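Long-range contacts in ornithine carbamoyltransferase (PDB 3GD5), which probably catalyses the transfer of the carbamoyl group of carbamoyl phosphate to ornithine, giving citrulline in arginine biosynthesis: residues T133-P138 and V169-L174; Y230-T235 and V269-P274. All coordinates share one frame; numbering follows the deposited sequence.

Interaction 1: residues T133-P138 and V169-L174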
loop_
_atom_site.group_PDB
_atom_site.type_symbol
_atom_site.label_atom_id
_atom_site.label_comp_id
_atom_site.label_asym_id
_atom_site.label_seq_id
_atom_site.Cartn_x
_atom_site.Cartn_y
_atom_site.Cartn_z
ATOM N N THR A 133 -3.876 0.080 -26.728
ATOM C CA THR A 133 -2.817 1.028 -26.389
ATOM C C THR A 133 -3.473 2.395 -26.277
ATOM O O THR A 133 -4.660 2.556 -26.579
ATOM C CB THR A 133 -1.672 1.116 -27.456
ATOM O OG1 THR A 133 -2.188 1.659 -28.676
ATOM C CG2 THR A 133 -1.053 -0.261 -27.718
ATOM N N ASP A 134 -2.715 3.380 -25.831
ATOM C CA ASP A 134 -3.262 4.727 -25.720
ATOM C C ASP A 134 -3.602 5.274 -27.109
ATOM O O ASP A 134 -4.459 6.145 -27.243
ATOM C CB ASP A 134 -2.254 5.655 -25.035
ATOM C CG ASP A 134 -2.158 5.416 -23.529
ATOM O OD1 ASP A 134 -1.163 5.866 -22.924
ATOM O OD2 ASP A 134 -3.078 4.793 -22.948
ATOM N N HIS A 135 -2.943 4.735 -28.135
ATOM C CA HIS A 135 -3.135 5.184 -29.507
ATOM C C HIS A 135 -4.242 4.508 -30.327
ATOM O O HIS A 135 -4.939 5.182 -31.088
ATOM C CB HIS A 135 -1.818 5.053 -30.276
ATOM C CG HIS A 135 -1.821 5.767 -31.589
ATOM N ND1 HIS A 135 -1.909 7.141 -31.687
ATOM C CD2 HIS A 135 -1.778 5.300 -32.860
ATOM C CE1 HIS A 135 -1.923 7.489 -32.961
ATOM N NE2 HIS A 135 -1.844 6.392 -33.693
ATOM N N GLU A 136 -4.399 3.193 -30.189
ATOM C CA GLU A 136 -5.409 2.468 -30.966
ATOM C C GLU A 136 -6.018 1.257 -30.266
ATOM O O GLU A 136 -5.559 0.830 -29.209
ATOM C CB GLU A 136 -4.806 1.995 -32.299
ATOM C CG GLU A 136 -5.249 2.788 -33.515
ATOM C CD GLU A 136 -4.814 2.149 -34.823
ATOM O OE1 GLU A 136 -3.736 2.508 -35.335
ATOM O OE2 GLU A 136 -5.547 1.278 -35.334
ATOM N N HIS A 137 -7.056 0.703 -30.883
ATOM C CA HIS A 137 -7.750 -0.470 -30.362
ATOM C C HIS A 137 -8.349 -1.182 -31.577
ATOM O O HIS A 137 -9.565 -1.213 -31.768
ATOM C CB HIS A 137 -8.853 -0.043 -29.382
ATOM C CG HIS A 137 -9.377 -1.163 -28.537
ATOM N ND1 HIS A 137 -10.289 -0.967 -27.521
ATOM C CD2 HIS A 137 -9.104 -2.486 -28.544
ATOM C CE1 HIS A 137 -10.553 -2.123 -26.936
ATOM N NE2 HIS A 137 -9.847 -3.061 -27.539
ATOM N N PRO A 138 -7.483 -1.762 -32.418
ATOM C CA PRO A 138 -7.831 -2.487 -33.645
ATOM C C PRO A 138 -8.888 -3.576 -33.504
ATOM O O PRO A 138 -9.868 -3.608 -34.257
ATOM C CB PRO A 138 -6.493 -3.070 -34.090
ATOM C CG PRO A 138 -5.512 -2.070 -33.592
ATOM C CD PRO A 138 -6.024 -1.769 -32.211
ATOM N N VAL A 169 -10.051 4.289 -29.773
ATOM C CA VAL A 169 -11.075 3.646 -30.598
ATOM C C VAL A 169 -11.519 4.557 -31.745
ATOM O O VAL A 169 -11.808 4.086 -32.840
ATOM C CB VAL A 169 -12.313 3.198 -29.767
ATOM C CG1 VAL A 169 -11.856 2.535 -28.482
ATOM C CG2 VAL A 169 -13.218 4.367 -29.473
ATOM N N ALA A 170 -11.572 5.859 -31.486
ATOM C CA ALA A 170 -11.941 6.818 -32.514
ATOM C C ALA A 170 -10.919 6.656 -33.633
ATOM O O ALA A 170 -11.284 6.565 -34.807
ATOM C CB ALA A 170 -11.890 8.238 -31.952
ATOM N N HIS A 171 -9.641 6.607 -33.254
ATOM C CA HIS A 171 -8.538 6.433 -34.205
ATOM C C HIS A 171 -8.718 5.187 -35.060
ATOM O O HIS A 171 -8.557 5.226 -36.281
ATOM C CB HIS A 171 -7.207 6.304 -33.469
ATOM C CG HIS A 171 -6.691 7.591 -32.915
ATOM N ND1 HIS A 171 -5.644 7.645 -32.021
ATOM C CD2 HIS A 171 -7.069 8.872 -33.130
ATOM C CE1 HIS A 171 -5.399 8.905 -31.708
ATOM N NE2 HIS A 171 -6.251 9.669 -32.368
ATOM N N SER A 172 -9.033 4.074 -34.408
ATOM C CA SER A 172 -9.220 2.828 -35.127
ATOM C C SER A 172 -10.503 2.846 -35.952
ATOM O O SER A 172 -10.580 2.187 -36.984
ATOM C CB SER A 172 -9.228 1.646 -34.153
ATOM O OG SER A 172 -7.930 1.410 -33.632
ATOM N N LEU A 173 -11.510 3.587 -35.495
ATOM C CA LEU A 173 -12.767 3.671 -36.238
ATOM C C LEU A 173 -12.525 4.467 -37.517
ATOM O O LEU A 173 -13.082 4.154 -38.566
ATOM C CB LEU A 173 -13.859 4.351 -35.397
ATOM C CG LEU A 173 -14.562 3.479 -34.346
ATOM C CD1 LEU A 173 -15.427 4.348 -33.440
ATOM C CD2 LEU A 173 -15.403 2.433 -35.035
ATOM N N LEU A 174 -11.686 5.494 -37.415
ATOM C CA LEU A 174 -11.345 6.331 -38.558
ATOM C C LEU A 174 -10.688 5.487 -39.648
ATOM O O LEU A 174 -11.120 5.506 -40.805
ATOM C CB LEU A 174 -10.405 7.468 -38.130
ATOM C CG LEU A 174 -11.058 8.587 -37.307
ATOM C CD1 LEU A 174 -10.025 9.623 -36.880
ATOM C CD2 LEU A 174 -12.162 9.240 -38.134
#
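Val-169 meets the loop at His-137. Its CG1 methyl packs 4.1 Å from His-137 CB, and the two side chains run alongside each other in the same direction. Two residues further on, His-171 reaches across with its ring. The first torsion (chi1 -75°) sets CG beside the backbone N and turns the ring edge to the loop. ND1 donates to His-135 O at 2.7 Å, with an N-H...O angle of 156°. The oxygen lies close to the ring plane, and the donor lies in the carbonyl plane. At the far edge NE2 is hydrogen-bonded to the backbone N of Asp-195, so the ring is fixed from both ends. The same ring brings ND1 over one face of the His-135 ring, with planes inclined at 50°.

Ser-172 OG joins two loop groups. It gives a hydrogen bond to Glu-136 OE2 at 2.9 Å, on the anti lone pair. It accepts one from His-137 N at 3.0 Å, nearly straight. The Glu-136 carboxylate is also held by Ser-18 OG and Leu-19 N. His-137 is the N-cap of helix 138-152 and, by similarity, part of the carbamoyl phosphate site. The contact joins the loop between strand 128-130 and helix 138-152 to helix 168-180. Helix 196-209 packs on His-135 and His-171, and Tyr-162 of strand 159-163 lies against Val-169.

Interaction 2: residues Y230-T235 and V269-P274; sequences YTDVWT and VLHCLP
Leu-270 O is approached by three groups of Tyr-230 and Thr-231. Thr-231 N donates a hydrogen bond to it at 3.2 Å, with an N-H...O angle of 154°. Tyr-230 CA makes a CA-H...O contact with the same oxygen at 3.4 Å. The Tyr-230 ring presents one face to it, with the oxygen displaced toward the rim. This is the parallel pairing of strands 228-231 and 268-271, with Tyr-230 beside Leu-270.

The Tyr-230 ring also packs on its neighbour, with CD2 3.5 Å from Leu-270 CB. Its hydroxyl passes close to Cys-272 CB and is hydrogen-bonded to Asp-144 of helix 138-152.

Further along, the two segments stay close. The His-271 ring offers one face to the other segment. Thr-231 O lies over it, and so does Asp-232 CA, a CH-pi contact 4.3 Å from the ring centroid. His-271 NE2 donates to Pro-274 O at 3.0 Å, from well above the carbonyl plane. This bond bridges the turn that contains the cis peptide before Pro-274. Val-233 CG2 touches that same oxygen.

Cys-272 SG stands between the backbone N and the carbonyl carbon (chi1 59°), and this points it at Asp-232. It sits over the flat face of the carboxylate, 3.2 Å from Asp-232 CG and almost as near to both oxygens.

His-Cys-Leu-Pro is a signature of the ornithine carbamoyltransferases. By similarity, Asp-232 binds ornithine, and Cys-272 and Leu-273 bind carbamoyl phosphate. The sulfur meets the carboxylate above its plane, so the geometry is that of packing over a face. This is consistent with a site where residues for both substrates lie side by side.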
loop_
_atom_site.group_PDB
_atom_site.type_symbol
_atom_site.label_atom_id
_atom_site.label_comp_id
_atom_site.label_asym_id
_atom_site.label_seq_id
_atom_site.Cartn_x
_atom_site.Cartn_y
_atom_site.Cartn_z
ATOM N N TYR A 230 -21.847 6.160 -32.249
ATOM C CA TYR A 230 -20.836 5.489 -31.446
ATOM C C TYR A 230 -20.236 6.411 -30.402
ATOM O O TYR A 230 -19.965 7.582 -30.669
ATOM C CB TYR A 230 -19.722 4.993 -32.371
ATOM C CG TYR A 230 -18.830 3.907 -31.808
ATOM C CD1 TYR A 230 -17.985 4.146 -30.722
ATOM C CD2 TYR A 230 -18.804 2.642 -32.396
ATOM C CE1 TYR A 230 -17.134 3.147 -30.238
ATOM C CE2 TYR A 230 -17.964 1.645 -31.925
ATOM C CZ TYR A 230 -17.132 1.898 -30.845
ATOM O OH TYR A 230 -16.330 0.878 -30.365
ATOM N N THR A 231 -20.032 5.882 -29.205
ATOM C CA THR A 231 -19.425 6.673 -28.152
ATOM C C THR A 231 -18.630 5.782 -27.214
ATOM O O THR A 231 -18.707 4.556 -27.283
ATOM C CB THR A 231 -20.467 7.472 -27.354
ATOM O OG1 THR A 231 -19.789 8.450 -26.558
ATOM C CG2 THR A 231 -21.281 6.556 -26.459
ATOM N N ASP A 232 -17.869 6.421 -26.333
ATOM C CA ASP A 232 -17.010 5.723 -25.395
ATOM C C ASP A 232 -16.909 6.624 -24.178
ATOM O O ASP A 232 -17.401 7.751 -24.203
ATOM C CB ASP A 232 -15.637 5.535 -26.045
ATOM C CG ASP A 232 -14.705 4.651 -25.233
ATOM O OD1 ASP A 232 -15.105 4.159 -24.155
ATOM O OD2 ASP A 232 -13.559 4.451 -25.692
ATOM N N VAL A 233 -16.279 6.135 -23.113
ATOM C CA VAL A 233 -16.138 6.934 -21.903
ATOM C C VAL A 233 -15.343 8.218 -22.161
ATOM O O VAL A 233 -14.431 8.235 -22.985
ATOM C CB VAL A 233 -15.447 6.125 -20.790
ATOM C CG1 VAL A 233 -14.987 7.063 -19.681
ATOM C CG2 VAL A 233 -16.419 5.083 -20.227
ATOM N N TRP A 234 -15.699 9.291 -21.460
ATOM C CA TRP A 234 -15.003 10.563 -21.617
ATOM C C TRP A 234 -13.547 10.444 -21.162
ATOM O O TRP A 234 -13.189 9.545 -20.400
ATOM C CB TRP A 234 -15.702 11.674 -20.818
ATOM C CG TRP A 234 -17.108 11.989 -21.279
ATOM C CD1 TRP A 234 -17.628 11.788 -22.528
ATOM C CD2 TRP A 234 -18.154 12.602 -20.505
ATOM N NE1 TRP A 234 -18.930 12.236 -22.580
ATOM C CE2 TRP A 234 -19.278 12.740 -21.354
ATOM C CE3 TRP A 234 -18.250 13.048 -19.176
ATOM C CZ2 TRP A 234 -20.485 13.305 -20.919
ATOM C CZ3 TRP A 234 -19.453 13.613 -18.743
ATOM C CH2 TRP A 234 -20.554 13.735 -19.616
ATOM N N THR A 235 -12.719 11.369 -21.630
ATOM C CA THR A 235 -11.301 11.392 -21.299
ATOM C C THR A 235 -11.018 11.129 -19.817
ATOM O O THR A 235 -11.713 11.636 -18.936
ATOM C CB THR A 235 -10.682 12.745 -21.692
ATOM O OG1 THR A 235 -9.257 12.653 -21.620
ATOM C CG2 THR A 235 -11.161 13.849 -20.749
ATOM N N VAL A 269 -26.973 2.018 -32.096
ATOM C CA VAL A 269 -26.105 2.652 -31.102
ATOM C C VAL A 269 -25.046 1.674 -30.595
ATOM O O VAL A 269 -25.374 0.599 -30.089
ATOM C CB VAL A 269 -26.909 3.169 -29.883
ATOM C CG1 VAL A 269 -25.959 3.764 -28.849
ATOM C CG2 VAL A 269 -27.916 4.220 -30.327
ATOM N N LEU A 270 -23.777 2.050 -30.741
ATOM C CA LEU A 270 -22.670 1.209 -30.292
ATOM C C LEU A 270 -21.861 1.878 -29.191
ATOM O O LEU A 270 -21.704 3.099 -29.172
ATOM C CB LEU A 270 -21.723 0.873 -31.456
ATOM C CG LEU A 270 -22.257 0.019 -32.611
ATOM C CD1 LEU A 270 -21.119 -0.352 -33.551
ATOM C CD2 LEU A 270 -22.913 -1.232 -32.058
ATOM N N HIS A 271 -21.361 1.065 -28.266
ATOM C CA HIS A 271 -20.525 1.554 -27.173
ATOM C C HIS A 271 -19.549 0.422 -26.868
ATOM O O HIS A 271 -19.963 -0.697 -26.588
ATOM C CB HIS A 271 -21.380 1.891 -25.940
ATOM C CG HIS A 271 -20.618 2.573 -24.845
ATOM N ND1 HIS A 271 -21.058 3.733 -24.240
ATOM C CD2 HIS A 271 -19.455 2.245 -24.229
ATOM C CE1 HIS A 271 -20.202 4.086 -23.297
ATOM N NE2 HIS A 271 -19.222 3.200 -23.269
ATOM N N CYS A 272 -18.254 0.702 -26.946
ATOM C CA CYS A 272 -17.244 -0.326 -26.689
ATOM C C CYS A 272 -17.156 -0.818 -25.230
ATOM O O CYS A 272 -16.561 -1.861 -24.979
ATOM C CB CYS A 272 -15.869 0.173 -27.139
ATOM S SG CYS A 272 -15.353 1.686 -26.323
ATOM N N LEU A 273 -17.738 -0.064 -24.291
ATOM C CA LEU A 273 -17.762 -0.390 -22.852
ATOM C C LEU A 273 -16.427 -0.209 -22.117
ATOM O O LEU A 273 -15.366 -0.227 -22.737
ATOM C CB LEU A 273 -18.271 -1.821 -22.641
ATOM C CG LEU A 273 -19.699 -2.103 -23.132
ATOM C CD1 LEU A 273 -20.052 -3.558 -22.895
ATOM C CD2 LEU A 273 -20.691 -1.186 -22.414
ATOM N N PRO A 274 -16.463 -0.016 -20.781
ATOM C CA PRO A 274 -17.654 0.043 -19.926
ATOM C C PRO A 274 -18.360 1.359 -20.163
ATOM O O PRO A 274 -17.782 2.268 -20.754
ATOM C CB PRO A 274 -17.072 -0.056 -18.511
ATOM C CG PRO A 274 -15.768 0.664 -18.647
ATOM C CD PRO A 274 -15.238 0.115 -19.966
#

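In the fold
The chain first forms the carbamoyl phosphate domain, with its parallel sheet of strands 50-55, 76-79, 106-110 and 128-130. Interaction 1 then closes a loop that runs through helix 138-152 and strand 159-163, and so ties the loop after strand 128-130 to helix 168-180 of the ornithine domain. Interaction 2 follows in series, neither nested nor crossed with the first. It closes a second loop and pairs strand 228-231 with the outer strand 268-271 of the second sheet. The two meet where Val-169 packs on Asp-232 and Cys-272, and where Leu-173 packs on Tyr-230. Both carry predicted substrate residues and so probably line the active-site region between the domains.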